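Side-chain contact in PfkB family carbohydrate kinase (Listeria grayi DSM 20601, PDB 4GM6), which probably transfers a phosphate group from ATP to a sugar or sugar acid: residues 82-87 against 107-112. Residues are numbered along the deposited sequence; the frame is centred on the assembly and turned at random.
Sequences NPIGKM and DRLGTY
Leu109 lays its side chain against the first turn of helix 83-94, where it meets Ile84 and Gly85. Its CB sits 4.1 Å from CG2 of Ile84. From there CG lies opposite the backbone N (chi1 -171°), and the chain is carried on along the helix. The two methyls then divide. CD2 rests 4.0 Å from Ile84 CG2 and touches the carbonyl O of the same residue. CD1 reaches the backbone at Gly85 CA, 4.5 Å away. Gly85 has no side chain, and its CA is the one nearest to the CA of Leu109, 5.7 Å away. Ile84 offers the CG2 branch to Leu109, while its CG1 branch leads away.

The helix follows strand 73-79 of the large mixed sheet. Strand 111-115, which Leu109 precedes, belongs to the four-stranded lid sheet of the PfkB (ribokinase-like) fold. The contact therefore joins the lid to the main alpha/beta domain. On the lid side Leu109 also touches Met35 of strand 34-38. A second subunit packs nearby, with its Tyr113 on Ile84 and its Val126 on Asn82.

Asn82 is the N-cap of the helix. Its OD1 accepts from Gly85 N at 2.9 Å in a nearly straight bond (170°), and more weakly from Ile84 N. This grip fixes the amide and leaves ND2 on the side of the Asp107 carbonyl O, 3.9 Å away and too far for a direct bond. ND2 donates to a water at 2.8 Å, and the water makes a weak bond to the carbonyl O of Asp107.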
ATOM      1  N   ASN C  82      21.979  13.814  12.475  1.00 44.84           N
ATOM      2  CA  ASN C  82      20.549  14.064  12.374  1.00 45.23           C
ATOM      3  C   ASN C  82      19.799  12.747  12.179  1.00 42.38           C
ATOM      4  O   ASN C  82      20.427  11.706  11.981  1.00 44.67           O
ATOM      5  CB  ASN C  82      20.236  15.106  11.280  1.00 41.40           C
ATOM      6  CG  ASN C  82      20.428  14.576   9.864  1.00 46.55           C
ATOM      7  OD1 ASN C  82      20.342  13.377   9.604  1.00 42.60           O
ATOM      8  ND2 ASN C  82      20.669  15.489   8.932  1.00 43.60           N
ATOM      9  N   PRO C  83      18.456  12.778  12.255  1.00 45.05           N
ATOM     10  CA  PRO C  83      17.642  11.564  12.135  1.00 42.57           C
ATOM     11  C   PRO C  83      17.906  10.731  10.872  1.00 52.15           C
ATOM     12  O   PRO C  83      17.750   9.511  10.886  1.00 37.91           O
ATOM     13  CB  PRO C  83      16.206  12.100  12.130  1.00 40.86           C
ATOM     14  CG  PRO C  83      16.283  13.368  12.918  1.00 38.15           C
ATOM     15  CD  PRO C  83      17.658  13.948  12.675  1.00 47.39           C
ATOM     16  N   ILE C  84      18.313  11.365   9.784  1.00 42.17           N
ATOM     17  CA  ILE C  84      18.559  10.600   8.572  1.00 36.62           C
ATOM     18  C   ILE C  84      19.897   9.875   8.715  1.00 45.48           C
ATOM     19  O   ILE C  84      20.006   8.672   8.456  1.00 35.81           O
ATOM     20  CB  ILE C  84      18.523  11.516   7.343  1.00 36.36           C
ATOM     21  CG1 ILE C  84      17.272  12.401   7.419  1.00 37.13           C
ATOM     22  CG2 ILE C  84      18.579  10.696   6.065  1.00 35.42           C
ATOM     23  CD1 ILE C  84      15.967  11.639   7.262  1.00 43.17           C
ATOM     24  N   GLY C  85      20.914  10.599   9.165  1.00 39.63           N
ATOM     25  CA  GLY C  85      22.180   9.960   9.522  1.00 43.00           C
ATOM     26  C   GLY C  85      21.963   8.818  10.510  1.00 49.47           C
ATOM     27  O   GLY C  85      22.626   7.785  10.437  1.00 46.16           O
ATOM     28  N   LYS C  86      21.027   8.999  11.434  1.00 38.74           N
ATOM     29  CA  LYS C  86      20.738   7.979  12.430  1.00 43.65           C
ATOM     30  C   LYS C  86      20.217   6.691  11.797  1.00 38.22           C
ATOM     31  O   LYS C  86      20.497   5.602  12.283  1.00 42.42           O
ATOM     32  CB  LYS C  86      19.737   8.516  13.453  1.00 49.22           C
ATOM     33  CG  LYS C  86      19.683   7.765  14.780  1.00 61.61           C
ATOM     34  CD  LYS C  86      18.972   8.599  15.841  1.00 70.31           C
ATOM     35  CE  LYS C  86      18.385   7.749  16.964  1.00 90.30           C
ATOM     36  NZ  LYS C  86      17.058   7.164  16.599  1.00 69.13           N
ATOM     37  N   MET C  87      19.458   6.813  10.713  1.00 33.17           N
ATOM     38  CA  MET C  87      18.874   5.655  10.062  1.00 30.81           C
ATOM     39  C   MET C  87      20.004   4.789   9.543  1.00 34.60           C
ATOM     40  O   MET C  87      19.942   3.559   9.571  1.00 35.10           O
ATOM     41  CB  MET C  87      17.934   6.092   8.916  1.00 35.56           C
ATOM     42  CG  MET C  87      16.657   6.791   9.407  1.00 39.30           C
ATOM     43  SD  MET C  87      15.640   7.540   8.103  1.00 46.06           S
ATOM     44  CE  MET C  87      15.350   6.143   7.051  1.00 31.81           C
ATOM     45  N   ASP C 107      26.439  17.895   7.275  1.00 46.36           N
ATOM     46  CA  ASP C 107      25.069  18.405   7.134  1.00 47.19           C
ATOM     47  C   ASP C 107      24.056  17.465   6.516  1.00 47.98           C
ATOM     48  O   ASP C 107      22.846  17.731   6.576  1.00 43.22           O
ATOM     49  CB  ASP C 107      25.073  19.652   6.250  1.00 52.37           C
ATOM     50  CG  ASP C 107      25.735  20.837   6.912  1.00 77.11           C
ATOM     51  OD1 ASP C 107      25.533  21.044   8.131  1.00 85.25           O
ATOM     52  OD2 ASP C 107      26.454  21.566   6.197  1.00 64.92           O
ATOM     53  N   ARG C 108      24.520  16.412   5.855  1.00 42.37           N
ATOM     54  CA  ARG C 108      23.568  15.582   5.119  1.00 43.17           C
ATOM     55  C   ARG C 108      24.069  14.186   4.823  1.00 40.64           C
ATOM     56  O   ARG C 108      25.272  13.968   4.655  1.00 45.30           O
ATOM     57  CB  ARG C 108      23.145  16.277   3.811  1.00 37.72           C
ATOM     58  CG  ARG C 108      24.154  16.176   2.673  1.00 42.92           C
ATOM     59  CD  ARG C 108      23.713  16.961   1.443  1.00 40.03           C
ATOM     60  NE  ARG C 108      22.544  16.337   0.831  1.00 39.99           N
ATOM     61  CZ  ARG C 108      22.603  15.333  -0.032  1.00 40.53           C
ATOM     62  NH1 ARG C 108      23.786  14.854  -0.411  1.00 35.42           N
ATOM     63  NH2 ARG C 108      21.477  14.816  -0.526  1.00 33.18           N
ATOM     64  N   LEU C 109      23.136  13.245   4.747  1.00 42.16           N
ATOM     65  CA  LEU C 109      23.445  11.910   4.271  1.00 40.57           C
ATOM     66  C   LEU C 109      23.258  11.885   2.757  1.00 33.09           C
ATOM     67  O   LEU C 109      22.264  12.391   2.256  1.00 36.40           O
ATOM     68  CB  LEU C 109      22.517  10.882   4.919  1.00 39.93           C
ATOM     69  CG  LEU C 109      22.899   9.422   4.652  1.00 35.15           C
ATOM     70  CD1 LEU C 109      24.048   9.018   5.562  1.00 38.94           C
ATOM     71  CD2 LEU C 109      21.703   8.495   4.842  1.00 36.21           C
ATOM     72  N   GLY C 110      24.213  11.304   2.038  1.00 34.03           N
ATOM     73  CA  GLY C 110      24.107  11.152   0.594  1.00 31.67           C
ATOM     74  C   GLY C 110      22.954  10.235   0.222  1.00 32.73           C
ATOM     75  O   GLY C 110      22.621   9.304   0.958  1.00 33.94           O
ATOM     76  N   THR C 111      22.334  10.492  -0.923  1.00 31.61           N
ATOM     77  CA  THR C 111      21.216   9.681  -1.352  1.00 28.18           C
ATOM     78  C   THR C 111      21.374   9.383  -2.821  1.00 35.74           C
ATOM     79  O   THR C 111      22.239   9.949  -3.478  1.00 34.76           O
ATOM     80  CB  THR C 111      19.850  10.400  -1.140  1.00 32.99           C
ATOM     81  OG1 THR C 111      19.790  11.594  -1.941  1.00 31.64           O
ATOM     82  CG2 THR C 111      19.659  10.784   0.325  1.00 31.50           C
ATOM     83  N   TYR C 112      20.551   8.468  -3.328  1.00 27.34           N
ATOM     84  CA  TYR C 112      20.371   8.342  -4.754  1.00 34.84           C
ATOM     85  C   TYR C 112      18.996   7.772  -5.030  1.00 28.88           C
ATOM     86  O   TYR C 112      18.405   7.122  -4.179  1.00 30.21           O
ATOM     87  CB  TYR C 112      21.495   7.535  -5.438  1.00 29.11           C
ATOM     88  CG  TYR C 112      21.519   6.041  -5.195  1.00 31.56           C
ATOM     89  CD1 TYR C 112      20.984   5.159  -6.123  1.00 32.36           C
ATOM     90  CD2 TYR C 112      22.111   5.514  -4.057  1.00 35.27           C
ATOM     91  CE1 TYR C 112      21.030   3.792  -5.920  1.00 33.13           C
ATOM     92  CE2 TYR C 112      22.160   4.150  -3.838  1.00 32.67           C
ATOM     93  CZ  TYR C 112      21.628   3.297  -4.775  1.00 40.81           C
ATOM     94  OH  TYR C 112      21.684   1.938  -4.553  1.00 38.32           O
TER
HETATM   95  O   HOH W   1      21.004  18.240   9.303  1.00 44.91           O